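Local coordinates for assembly chaperone of ribosomal protein L4 (Acl4) (Chaetomium thermophilum, PDB 5TQB) that probably acts as a dedicated assembly chaperone, a TPR-type helical protein that binds newly made ribosomal protein L4 and escorts it toward ribosome assembly, at residues A136-A139 with D140-R144; A115-Q118 with S119-S123; I174-A177 with T178-P182; H217-P220 with E221-G224; R108-T111 with V112-Q116. One frame throughout, in Å; residues are numbered along the deposited sequence.

Contact 1 (A136-A139 with D140-R144); sequences AAIA and DKRRR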
loop_
_atom_site.group_PDB
_atom_site.type_symbol
_atom_site.label_atom_id
_atom_site.label_comp_id
_atom_site.label_asym_id
_atom_site.label_seq_id
_atom_site.Cartn_x
_atom_site.Cartn_y
_atom_site.Cartn_z
ATOM N N ALA B 136 15.689 -14.747 -9.013
ATOM C CA ALA B 136 14.985 -13.636 -8.387
ATOM C C ALA B 136 14.661 -12.573 -9.428
ATOM O O ALA B 136 13.558 -12.025 -9.454
ATOM C CB ALA B 136 15.830 -13.040 -7.272
ATOM N N ALA B 137 15.637 -12.286 -10.282
ATOM C CA ALA B 137 15.473 -11.303 -11.343
ATOM C C ALA B 137 14.422 -11.779 -12.340
ATOM O O ALA B 137 13.598 -10.990 -12.802
ATOM C CB ALA B 137 16.803 -11.057 -12.047
ATOM N N ILE B 138 14.465 -13.068 -12.669
ATOM C CA ILE B 138 13.479 -13.680 -13.556
ATOM C C ILE B 138 12.081 -13.566 -12.955
ATOM O O ILE B 138 11.121 -13.238 -13.651
ATOM C CB ILE B 138 13.805 -15.168 -13.819
ATOM C CG1 ILE B 138 15.053 -15.288 -14.691
ATOM C CG2 ILE B 138 12.644 -15.874 -14.528
ATOM C CD1 ILE B 138 15.649 -16.679 -14.721
ATOM N N ALA B 139 11.976 -13.842 -11.660
ATOM C CA ALA B 139 10.702 -13.772 -10.957
ATOM C C ALA B 139 10.127 -12.361 -11.030
ATOM O O ALA B 139 8.961 -12.176 -11.388
ATOM C CB ALA B 139 10.880 -14.201 -9.512
ATOM N N ASP B 140 10.956 -11.374 -10.699
ATOM C CA ASP B 140 10.565 -9.971 -10.765
ATOM C C ASP B 140 10.050 -9.621 -12.149
ATOM O O ASP B 140 9.006 -8.993 -12.292
ATOM C CB ASP B 140 11.756 -9.068 -10.434
ATOM C CG ASP B 140 12.010 -8.951 -8.943
ATOM O OD1 ASP B 140 11.034 -8.768 -8.184
ATOM O OD2 ASP B 140 13.189 -9.033 -8.533
ATOM N N LYS B 141 10.798 -10.030 -13.168
ATOM C CA LYS B 141 10.448 -9.715 -14.546
ATOM C C LYS B 141 9.139 -10.385 -14.979
ATOM O O LYS B 141 8.325 -9.769 -15.661
ATOM C CB LYS B 141 11.574 -10.128 -15.493
ATOM C CG LYS B 141 12.308 -8.962 -16.124
ATOM C CD LYS B 141 13.082 -8.172 -15.089
ATOM C CE LYS B 141 13.955 -7.108 -15.739
ATOM N NZ LYS B 141 13.154 -6.082 -16.461
ATOM N N ARG B 142 8.953 -11.645 -14.596
ATOM C CA ARG B 142 7.741 -12.382 -14.943
ATOM C C ARG B 142 6.514 -11.769 -14.276
ATOM O O ARG B 142 5.417 -11.780 -14.840
ATOM C CB ARG B 142 7.868 -13.854 -14.543
ATOM C CG ARG B 142 8.685 -14.687 -15.514
ATOM C CD ARG B 142 8.872 -16.114 -15.018
ATOM N NE ARG B 142 9.548 -16.944 -16.011
ATOM C CZ ARG B 142 10.156 -18.096 -15.741
ATOM N NH1 ARG B 142 10.187 -18.567 -14.501
ATOM N NH2 ARG B 142 10.741 -18.777 -16.714
ATOM N N ARG B 143 6.704 -11.234 -13.074
ATOM C CA ARG B 143 5.610 -10.599 -12.350
ATOM C C ARG B 143 5.212 -9.284 -13.007
ATOM O O ARG B 143 4.024 -8.984 -13.117
ATOM C CB ARG B 143 5.984 -10.386 -10.887
ATOM C CG ARG B 143 6.021 -11.676 -10.103
ATOM C CD ARG B 143 6.724 -11.509 -8.777
ATOM N NE ARG B 143 6.864 -12.787 -8.090
ATOM C CZ ARG B 143 7.562 -12.963 -6.977
ATOM N NH1 ARG B 143 8.194 -11.939 -6.422
ATOM N NH2 ARG B 143 7.631 -14.164 -6.422
ATOM N N ARG B 144 6.199 -8.510 -13.456
ATOM C CA ARG B 144 5.918 -7.267 -14.170
ATOM C C ARG B 144 5.184 -7.572 -15.472
ATOM O O ARG B 144 4.288 -6.828 -15.883
ATOM C CB ARG B 144 7.211 -6.499 -14.481
ATOM C CG ARG B 144 7.978 -5.979 -13.260
ATOM C CD ARG B 144 7.180 -4.976 -12.424
ATOM N NE ARG B 144 6.375 -5.631 -11.392
ATOM C CZ ARG B 144 6.868 -6.203 -10.296
ATOM N NH1 ARG B 144 8.182 -6.224 -10.071
ATOM N NH2 ARG B 144 6.046 -6.771 -9.422
#
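I138 and R142 form a side-chain contact across one turn of helix 131-156, on a stretch that is largely at the surface of the helical array. R142 is extended from CG to NE and lies alongside I138, the two side chains pointing the same way. One face of its guanidinium rests on the methyl CG2 of I138, off centre toward the rim. The nearest pair is R142 CZ to I138 CG2, 3.5 Å apart, with R142 NE only slightly farther, so the flat of the group meets the methyl. I138 presents CG2 because chi1 -70° sets CG1 beside the backbone N and CG2 opposite it. If an alanine stood at R142, this flat cover would be gone, and I138 CG2 would probably be left more exposed along that flank.

R143 repeats the pattern more loosely: its guanidinium turns a face to A139, with CZ 4.4 Å from A139 CB, while R143 CG passes 3.2 Å from A139 O. The backbone beneath is regular helix, from D140 N to A136 O (3.0 Å, N-H...O 169°) through R143 N to A139 O. D140 OD2 comes within 3.2 Å of A136 O; both are acceptors, so this proximity probably costs a little energy. The bent chain of K141 carries NZ away to E79, in a salt bridge, and to Q116.

R144 packs on an apolar side chain of the other protein chain, probably the L4 client, and R143 turns to W184 in the loop after helix 166-180, whereas I138 and R142 face helix 100-125, touching L120 and M121 respectively.

Contact 2 (A115-Q118 with S119-S123); sequences AQIQ and SLMDS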
loop_
_atom_site.group_PDB
_atom_site.type_symbol
_atom_site.label_atom_id
_atom_site.label_comp_id
_atom_site.label_asym_id
_atom_site.label_seq_id
_atom_site.Cartn_x
_atom_site.Cartn_y
_atom_site.Cartn_z
ATOM N N ALA B 115 11.668 -10.677 -23.784
ATOM C CA ALA B 115 13.030 -10.858 -24.282
ATOM C C ALA B 115 14.037 -10.861 -23.131
ATOM O O ALA B 115 14.966 -11.664 -23.113
ATOM C CB ALA B 115 13.374 -9.772 -25.284
ATOM N N GLN B 116 13.841 -9.963 -22.171
ATOM C CA GLN B 116 14.707 -9.887 -20.997
ATOM C C GLN B 116 14.605 -11.158 -20.157
ATOM O O GLN B 116 15.616 -11.693 -19.699
ATOM C CB GLN B 116 14.340 -8.673 -20.148
ATOM C CG GLN B 116 14.692 -7.347 -20.788
ATOM C CD GLN B 116 14.231 -6.171 -19.958
ATOM O OE1 GLN B 116 13.338 -6.298 -19.120
ATOM N NE2 GLN B 116 14.841 -5.016 -20.184
ATOM N N ILE B 117 13.377 -11.630 -19.957
ATOM C CA ILE B 117 13.130 -12.900 -19.281
ATOM C C ILE B 117 13.894 -14.025 -19.964
ATOM O O ILE B 117 14.580 -14.806 -19.309
ATOM C CB ILE B 117 11.625 -13.249 -19.280
ATOM C CG1 ILE B 117 10.869 -12.304 -18.347
ATOM C CG2 ILE B 117 11.393 -14.688 -18.823
ATOM C CD1 ILE B 117 9.372 -12.335 -18.516
ATOM N N GLN B 118 13.763 -14.105 -21.285
ATOM C CA GLN B 118 14.421 -15.152 -22.065
ATOM C C GLN B 118 15.945 -15.035 -21.993
ATOM O O GLN B 118 16.652 -16.041 -22.016
ATOM C CB GLN B 118 13.958 -15.100 -23.526
ATOM C CG GLN B 118 14.581 -16.169 -24.427
ATOM C CD GLN B 118 14.205 -17.585 -24.017
ATOM O OE1 GLN B 118 13.035 -17.885 -23.769
ATOM N NE2 GLN B 118 15.199 -18.463 -23.948
ATOM N N SER B 119 16.443 -13.805 -21.906
ATOM C CA SER B 119 17.877 -13.564 -21.807
ATOM C C SER B 119 18.417 -13.991 -20.443
ATOM O O SER B 119 19.505 -14.557 -20.353
ATOM C CB SER B 119 18.186 -12.088 -22.054
ATOM O OG SER B 119 19.529 -11.786 -21.725
ATOM N N LEU B 120 17.661 -13.717 -19.384
ATOM C CA LEU B 120 18.069 -14.119 -18.042
ATOM C C LEU B 120 18.119 -15.639 -17.916
ATOM O O LEU B 120 18.962 -16.183 -17.201
ATOM C CB LEU B 120 17.115 -13.543 -16.995
ATOM C CG LEU B 120 17.226 -12.038 -16.740
ATOM C CD1 LEU B 120 16.043 -11.543 -15.924
ATOM C CD2 LEU B 120 18.534 -11.712 -16.037
HETATM N N MSE B 121 17.214 -16.319 -18.615
HETATM C CA MSE B 121 17.157 -17.779 -18.590
HETATM C C MSE B 121 18.334 -18.412 -19.326
HETATM O O MSE B 121 18.818 -19.475 -18.934
HETATM C CB MSE B 121 15.844 -18.274 -19.201
HETATM C CG MSE B 121 14.666 -18.244 -18.239
HETATM SE SE MSE B 121 13.113 -19.202 -18.925
HETATM C CE MSE B 121 12.747 -18.097 -20.488
ATOM N N ASP B 122 18.786 -17.770 -20.399
ATOM C CA ASP B 122 19.960 -18.242 -21.125
ATOM C C ASP B 122 21.200 -18.006 -20.275
ATOM O O ASP B 122 22.128 -18.813 -20.269
ATOM C CB ASP B 122 20.095 -17.521 -22.468
ATOM C CG ASP B 122 18.940 -17.817 -23.411
ATOM O OD1 ASP B 122 18.317 -18.892 -23.281
ATOM O OD2 ASP B 122 18.657 -16.971 -24.288
ATOM N N SER B 123 21.201 -16.891 -19.551
ATOM C CA SER B 123 22.291 -16.551 -18.649
ATOM C C SER B 123 22.310 -17.478 -17.437
ATOM O O SER B 123 23.301 -17.538 -16.708
ATOM C CB SER B 123 22.146 -15.104 -18.180
ATOM O OG SER B 123 23.157 -14.768 -17.248
#
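Two 2.9 Å bonds, S119 N to A115 O and L120 N to Q116 O, are the tightest polar links here, and the second is the straighter, with an N-H...O angle of 157°. The next two steps of the helix, M121 N to I117 O and D122 N to Q118 O, are longer, the latter at 3.2 Å.

Beside that last bond the side chains of Q118 and D122 add a weak one, Q118 NE2 to D122 OD1, 3.2 Å, bent to 132° at the hydrogen. Q118 reaches it with CG opposite its backbone N, then folding at chi2. The planes of its amide and the carboxylate stand 51° apart, which fits so slack a bond. The other carboxylate oxygen, D122 OD2, lies 3.2 Å from Q118 O, acceptor against acceptor.

All this belongs to helix 100-125, which forms an antiparallel helical hairpin with helix 131-156, the pairing on which TPR-like arrays are built. Q116 OE1 takes a hydrogen bond from K141 NZ of that second helix.

M121, a selenomethionine, crosses Q118 at about a right angle. The bend at its chi3 brings CE to 3.3 Å from Q118 OE1, so the methyl rests at the amide oxygen. On its other neighbour, I117, the approach is apolar: the two side chains run side by side, M121 CE 4.0 Å from I117 CG2. I117 also packs on K141 and L145 of helix 131-156.

Contact 3 (I174-A177 with T178-P182); sequences ITEA and TMIAP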
loop_
_atom_site.group_PDB
_atom_site.type_symbol
_atom_site.label_atom_id
_atom_site.label_comp_id
_atom_site.label_asym_id
_atom_site.label_seq_id
_atom_site.Cartn_x
_atom_site.Cartn_y
_atom_site.Cartn_z
ATOM N N ILE B 174 -5.028 -14.240 -19.421
ATOM C CA ILE B 174 -5.018 -14.796 -18.068
ATOM C C ILE B 174 -4.453 -16.218 -18.027
ATOM O O ILE B 174 -3.964 -16.659 -16.989
ATOM C CB ILE B 174 -6.418 -14.757 -17.392
ATOM C CG1 ILE B 174 -7.436 -15.582 -18.187
ATOM C CG2 ILE B 174 -6.891 -13.315 -17.233
ATOM C CD1 ILE B 174 -8.773 -15.767 -17.479
ATOM N N THR B 175 -4.513 -16.935 -19.146
ATOM C CA THR B 175 -3.887 -18.256 -19.220
ATOM C C THR B 175 -2.364 -18.116 -19.186
ATOM O O THR B 175 -1.685 -18.834 -18.448
ATOM C CB THR B 175 -4.316 -19.062 -20.479
ATOM O OG1 THR B 175 -4.212 -18.241 -21.650
ATOM C CG2 THR B 175 -5.746 -19.571 -20.336
ATOM N N GLU B 176 -1.831 -17.184 -19.973
ATOM C CA GLU B 176 -0.398 -16.915 -19.967
ATOM C C GLU B 176 0.071 -16.359 -18.616
ATOM O O GLU B 176 1.139 -16.723 -18.131
ATOM C CB GLU B 176 -0.022 -15.944 -21.092
ATOM C CG GLU B 176 1.454 -15.528 -21.076
ATOM C CD GLU B 176 1.835 -14.597 -22.218
ATOM O OE1 GLU B 176 1.047 -14.472 -23.181
ATOM O OE2 GLU B 176 2.927 -13.989 -22.151
ATOM N N ALA B 177 -0.727 -15.482 -18.011
ATOM C CA ALA B 177 -0.343 -14.845 -16.754
ATOM C C ALA B 177 -0.297 -15.842 -15.594
ATOM O O ALA B 177 0.592 -15.768 -14.744
ATOM C CB ALA B 177 -1.289 -13.705 -16.434
ATOM N N THR B 178 -1.251 -16.768 -15.550
ATOM C CA THR B 178 -1.257 -17.796 -14.510
ATOM C C THR B 178 -0.124 -18.793 -14.735
ATOM O O THR B 178 0.345 -19.442 -13.799
ATOM C CB THR B 178 -2.597 -18.562 -14.449
ATOM O OG1 THR B 178 -2.967 -19.002 -15.762
ATOM C CG2 THR B 178 -3.696 -17.678 -13.884
HETATM N N MSE B 179 0.315 -18.909 -15.981
HETATM C CA MSE B 179 1.409 -19.804 -16.324
HETATM C C MSE B 179 2.749 -19.261 -15.819
HETATM O O MSE B 179 3.560 -20.007 -15.269
HETATM C CB MSE B 179 1.464 -19.991 -17.839
HETATM C CG MSE B 179 2.380 -21.109 -18.298
HETATM SE SE MSE B 179 2.464 -21.233 -20.243
HETATM C CE MSE B 179 3.251 -19.489 -20.632
ATOM N N ILE B 180 2.968 -17.959 -15.993
ATOM C CA ILE B 180 4.260 -17.344 -15.685
ATOM C C ILE B 180 4.374 -16.875 -14.232
ATOM O O ILE B 180 5.482 -16.731 -13.713
ATOM C CB ILE B 180 4.553 -16.147 -16.624
ATOM C CG1 ILE B 180 3.586 -14.988 -16.344
ATOM C CG2 ILE B 180 4.488 -16.599 -18.082
ATOM C CD1 ILE B 180 3.775 -13.767 -17.238
ATOM N N ALA B 181 3.238 -16.633 -13.583
ATOM C CA ALA B 181 3.238 -16.144 -12.208
ATOM C C ALA B 181 2.049 -16.658 -11.397
ATOM O O ALA B 181 1.218 -15.865 -10.943
ATOM C CB ALA B 181 3.251 -14.628 -12.202
ATOM N N PRO B 182 1.972 -17.986 -11.198
ATOM C CA PRO B 182 0.864 -18.575 -10.433
ATOM C C PRO B 182 0.944 -18.263 -8.940
ATOM O O PRO B 182 -0.002 -18.534 -8.201
ATOM C CB PRO B 182 1.043 -20.076 -10.671
ATOM C CG PRO B 182 2.499 -20.241 -10.900
ATOM C CD PRO B 182 2.937 -19.007 -11.640
#
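The last turn of helix 166-180 closes with A181 N bonded to A177 O at 3.0 Å, after which A181 leaves helical angles. The turn before is less regular: T178 N approaches I174 O from 41° above the carbonyl plane, and M179 N is shared weakly between T175 O and E176 O.

T178 folds its hydroxyl back along the helix, chi1 50° placing OG1 between the backbone N and carbonyl carbon. OG1 lies 2.8 Å from I174 O and 3.0 Å from T175 O, two acceptors competing for one proton. I180 CG2 is 3.4 Å from E176 O, and its CG1 branch lies 3.5 Å from A177 O, so both branches flank carbonyls of the preceding turn. Were an alanine at I180, those branches would be missing and a gap would probably open toward L145 and A146 of helix 131-156. The carboxylate of E176 turns elsewhere, to a salt bridge with R114, while T178 packs on W188 and V191.

A helix that ends just ahead of a proline, here P182, and turns tightly into helix 185-197 is consistent with the short inter-helix turns of TPR-like arrays.

Contact 4 (H217-P220 with E221-G224); sequences HLPP and EDPG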
loop_
_atom_site.group_PDB
_atom_site.type_symbol
_atom_site.label_atom_id
_atom_site.label_comp_id
_atom_site.label_asym_id
_atom_site.label_seq_id
_atom_site.Cartn_x
_atom_site.Cartn_y
_atom_site.Cartn_z
ATOM N N HIS B 217 -1.250 -13.782 5.006
ATOM C CA HIS B 217 -0.482 -14.323 6.122
ATOM C C HIS B 217 0.918 -13.709 6.216
ATOM O O HIS B 217 1.660 -13.997 7.153
ATOM C CB HIS B 217 -0.373 -15.845 5.991
ATOM C CG HIS B 217 0.151 -16.300 4.664
ATOM N ND1 HIS B 217 1.482 -16.582 4.444
ATOM C CD2 HIS B 217 -0.478 -16.513 3.483
ATOM C CE1 HIS B 217 1.649 -16.957 3.188
ATOM N NE2 HIS B 217 0.475 -16.920 2.582
ATOM N N LEU B 218 1.276 -12.862 5.254
ATOM C CA LEU B 218 2.596 -12.232 5.240
ATOM C C LEU B 218 2.664 -11.045 6.192
ATOM O O LEU B 218 1.634 -10.465 6.535
ATOM C CB LEU B 218 2.949 -11.746 3.830
ATOM C CG LEU B 218 3.571 -12.752 2.857
ATOM C CD1 LEU B 218 2.818 -14.066 2.852
ATOM C CD2 LEU B 218 3.627 -12.157 1.457
ATOM N N PRO B 219 3.883 -10.675 6.624
ATOM C CA PRO B 219 4.038 -9.427 7.379
ATOM C C PRO B 219 3.758 -8.225 6.479
ATOM O O PRO B 219 4.029 -8.298 5.281
ATOM C CB PRO B 219 5.501 -9.459 7.834
ATOM C CG PRO B 219 6.179 -10.412 6.919
ATOM C CD PRO B 219 5.151 -11.415 6.504
ATOM N N PRO B 220 3.224 -7.133 7.048
ATOM C CA PRO B 220 2.633 -6.042 6.259
ATOM C C PRO B 220 3.562 -5.325 5.271
ATOM O O PRO B 220 3.057 -4.694 4.338
ATOM C CB PRO B 220 2.125 -5.064 7.328
ATOM C CG PRO B 220 2.857 -5.414 8.566
ATOM C CD PRO B 220 3.120 -6.882 8.494
ATOM N N GLU B 221 4.871 -5.455 5.474
ATOM C CA GLU B 221 5.864 -4.773 4.651
ATOM C C GLU B 221 6.524 -5.715 3.644
ATOM O O GLU B 221 7.354 -5.285 2.843
ATOM C CB GLU B 221 6.945 -4.130 5.533
ATOM C CG GLU B 221 7.846 -5.115 6.293
ATOM C CD GLU B 221 7.172 -5.743 7.498
ATOM O OE1 GLU B 221 6.017 -5.380 7.793
ATOM O OE2 GLU B 221 7.799 -6.602 8.153
ATOM N N ASP B 222 6.159 -6.995 3.688
ATOM C CA ASP B 222 6.763 -7.997 2.818
ATOM C C ASP B 222 6.503 -7.638 1.354
ATOM O O ASP B 222 5.409 -7.187 1.014
ATOM C CB ASP B 222 6.201 -9.386 3.116
ATOM C CG ASP B 222 6.995 -10.493 2.442
ATOM O OD1 ASP B 222 6.785 -10.735 1.232
ATOM O OD2 ASP B 222 7.827 -11.125 3.128
ATOM N N PRO B 223 7.507 -7.827 0.481
ATOM C CA PRO B 223 7.315 -7.507 -0.941
ATOM C C PRO B 223 6.210 -8.326 -1.616
ATOM O O PRO B 223 5.827 -8.003 -2.739
ATOM C CB PRO B 223 8.670 -7.859 -1.569
ATOM C CG PRO B 223 9.635 -7.838 -0.455
ATOM C CD PRO B 223 8.882 -8.279 0.757
ATOM N N GLY B 224 5.722 -9.368 -0.951
ATOM C CA GLY B 224 4.654 -10.193 -1.494
ATOM C C GLY B 224 3.259 -9.591 -1.368
ATOM O O GLY B 224 2.314 -10.078 -1.991
#
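L218 CD2 sits between two groups of the facing turn, 3.5 Å from D222 OD1 and 3.7 Å from G224 CA. Glycine suits the second of these, since a side chain there would point at the leucine methyl and would probably collide with it. The ring of P219 slants across D222, its CG 3.9 Å from D222 CB. One of two conformers of E221 puts OE1 3.3 Å from P220 CG, a doubtful touch resting on that copy alone.

Behind these touches, the backbone is drawn together by D222 N, which bonds to P219 O at 3.0 Å, nearly straight at the hydrogen (163°) though well above the carbonyl plane. D222 OD1 in turn accepts from G224 N, 2.8 Å away, on its anti lone pair. With CG opposite the backbone N (chi1 -168°), the D222 carboxylate is carried forward to this amide, and the bond fixes the oxygen against L218. Farther out, P220 and E221 pack on polar side chains of the other protein chain.

A type I beta turn from P219 to D222, run directly into an Asx turn at D222, shapes this proline-rich loop between helix 201-212 and helix 228-240.

Contact 5 (R108-T111 with V112-Q116); sequences RGAT and VLRAQ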
loop_
_atom_site.group_PDB
_atom_site.type_symbol
_atom_site.label_atom_id
_atom_site.label_comp_id
_atom_site.label_asym_id
_atom_site.label_seq_id
_atom_site.Cartn_x
_atom_site.Cartn_y
_atom_site.Cartn_z
ATOM N N ARG B 108 4.188 -3.386 -26.560
ATOM C CA ARG B 108 5.593 -3.043 -26.740
ATOM C C ARG B 108 6.372 -3.313 -25.460
ATOM O O ARG B 108 7.513 -3.776 -25.502
ATOM C CB ARG B 108 5.740 -1.574 -27.130
ATOM C CG ARG B 108 5.339 -1.282 -28.567
ATOM C CD ARG B 108 6.416 -0.528 -29.321
ATOM N NE ARG B 108 6.127 0.897 -29.447
ATOM C CZ ARG B 108 7.051 1.832 -29.654
ATOM N NH1 ARG B 108 8.336 1.504 -29.732
ATOM N NH2 ARG B 108 6.692 3.102 -29.768
ATOM N N GLY B 109 5.744 -3.029 -24.322
ATOM C CA GLY B 109 6.369 -3.243 -23.032
ATOM C C GLY B 109 6.512 -4.718 -22.716
ATOM O O GLY B 109 7.537 -5.159 -22.188
ATOM N N ALA B 110 5.473 -5.481 -23.034
ATOM C CA ALA B 110 5.493 -6.923 -22.828
ATOM C C ALA B 110 6.587 -7.571 -23.677
ATOM O O ALA B 110 7.282 -8.477 -23.215
ATOM C CB ALA B 110 4.136 -7.523 -23.156
ATOM N N THR B 111 6.739 -7.097 -24.913
ATOM C CA THR B 111 7.755 -7.625 -25.826
ATOM C C THR B 111 9.157 -7.479 -25.235
ATOM O O THR B 111 9.948 -8.422 -25.256
ATOM C CB THR B 111 7.715 -6.910 -27.195
ATOM O OG1 THR B 111 6.435 -7.106 -27.802
ATOM C CG2 THR B 111 8.788 -7.453 -28.130
ATOM N N VAL B 112 9.458 -6.293 -24.711
ATOM C CA VAL B 112 10.756 -6.034 -24.098
ATOM C C VAL B 112 10.962 -6.943 -22.893
ATOM O O VAL B 112 12.020 -7.547 -22.742
ATOM C CB VAL B 112 10.886 -4.563 -23.661
ATOM C CG1 VAL B 112 12.202 -4.323 -22.924
ATOM C CG2 VAL B 112 10.785 -3.645 -24.871
ATOM N N LEU B 113 9.943 -7.039 -22.045
ATOM C CA LEU B 113 10.011 -7.887 -20.858
ATOM C C LEU B 113 10.249 -9.356 -21.205
ATOM O O LEU B 113 11.086 -10.011 -20.589
ATOM C CB LEU B 113 8.727 -7.758 -20.034
ATOM C CG LEU B 113 8.558 -6.463 -19.239
ATOM C CD1 LEU B 113 7.121 -6.323 -18.738
ATOM C CD2 LEU B 113 9.543 -6.406 -18.081
ATOM N N ARG B 114 9.514 -9.874 -22.185
ATOM C CA ARG B 114 9.650 -11.279 -22.566
ATOM C C ARG B 114 11.055 -11.612 -23.062
ATOM O O ARG B 114 11.571 -12.698 -22.790
ATOM C CB ARG B 114 8.622 -11.656 -23.629
ATOM C CG ARG B 114 7.446 -12.433 -23.078
ATOM C CD ARG B 114 6.538 -12.894 -24.191
ATOM N NE ARG B 114 5.810 -11.784 -24.801
ATOM C CZ ARG B 114 4.531 -11.499 -24.578
ATOM N NH1 ARG B 114 3.800 -12.241 -23.752
ATOM N NH2 ARG B 114 3.976 -10.464 -25.192
ATOM N N ALA B 115 11.668 -10.677 -23.784
ATOM C CA ALA B 115 13.030 -10.858 -24.282
ATOM C C ALA B 115 14.037 -10.861 -23.131
ATOM O O ALA B 115 14.966 -11.664 -23.113
ATOM C CB ALA B 115 13.374 -9.772 -25.284
ATOM N N GLN B 116 13.841 -9.963 -22.171
ATOM C CA GLN B 116 14.707 -9.887 -20.997
ATOM C C GLN B 116 14.605 -11.158 -20.157
ATOM O O GLN B 116 15.616 -11.693 -19.699
ATOM C CB GLN B 116 14.340 -8.673 -20.148
ATOM C CG GLN B 116 14.692 -7.347 -20.788
ATOM C CD GLN B 116 14.231 -6.171 -19.958
ATOM O OE1 GLN B 116 13.338 -6.298 -19.120
ATOM N NE2 GLN B 116 14.841 -5.016 -20.184
#
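A110 and R114, four residues apart, make the main side-chain contact here, and it is a van der Waals one. R114 NH2 comes to 3.6 Å from A110 CB, the guanidinium standing oblique to the methyl. A bend at chi3 (-70°) brings the group back over the preceding turn. Its charge is met elsewhere: NH1 forms a salt bridge with E176 of helix 166-180, so the arginine crosses from one helix to another while resting on A110.

Carbon-to-carbonyl packing fills the next turn. V112 CG2 lies 3.3 Å from R108 O, and L113 CG is 3.4 Å from G109 O. A115 CB stands off T111 O on the exposed side. V112 and L113 are buried: both meet P85, V112 also touching F88, and L113 reaching K141 and T148 of helix 131-156.

Hydrogen bonds between these residues are all main-chain. R114 N to A110 O is the shortest, 2.8 Å, and nearly in line with the carbonyl bond (C=O...N 161°). L113 N to G109 O measures 3.1 Å, while V112 N to R108 O is slacker at 3.3 Å. A115 N bonds to T111 O at 3.2 Å. The T111 hydroxyl bonds to the carbonyl of E107, one turn back.

Such regular i to i+4 bonding, with small residues G109 and A110 on buried positions and larger apolar ones following, is consistent with a long helix packed against its neighbours in the TPR-like array, here helix 100-125 between helix 86-94 and helix 131-156.

Along the chain the order is contact 5, contact 2, contact 1, contact 3 and contact 4. Contacts 5 and 2 follow one another on helix 100-125, sharing A115 and Q116, with centres about 11 Å apart. Contact 1, on helix 131-156, lies about 11 and 12 Å from contacts 2 and 5, centre to centre. Contact 3, ending helix 166-180, is about 13 Å from contact 1; I180 reaches R142 O, and the salt bridge of E176 with R114 ties it to contact 5. The loop of contact 4 stands apart, its nearest atoms about 6 Å from contact 1. Three successive helices thus stack, and contacts 1 and 4 also meet the other protein chain.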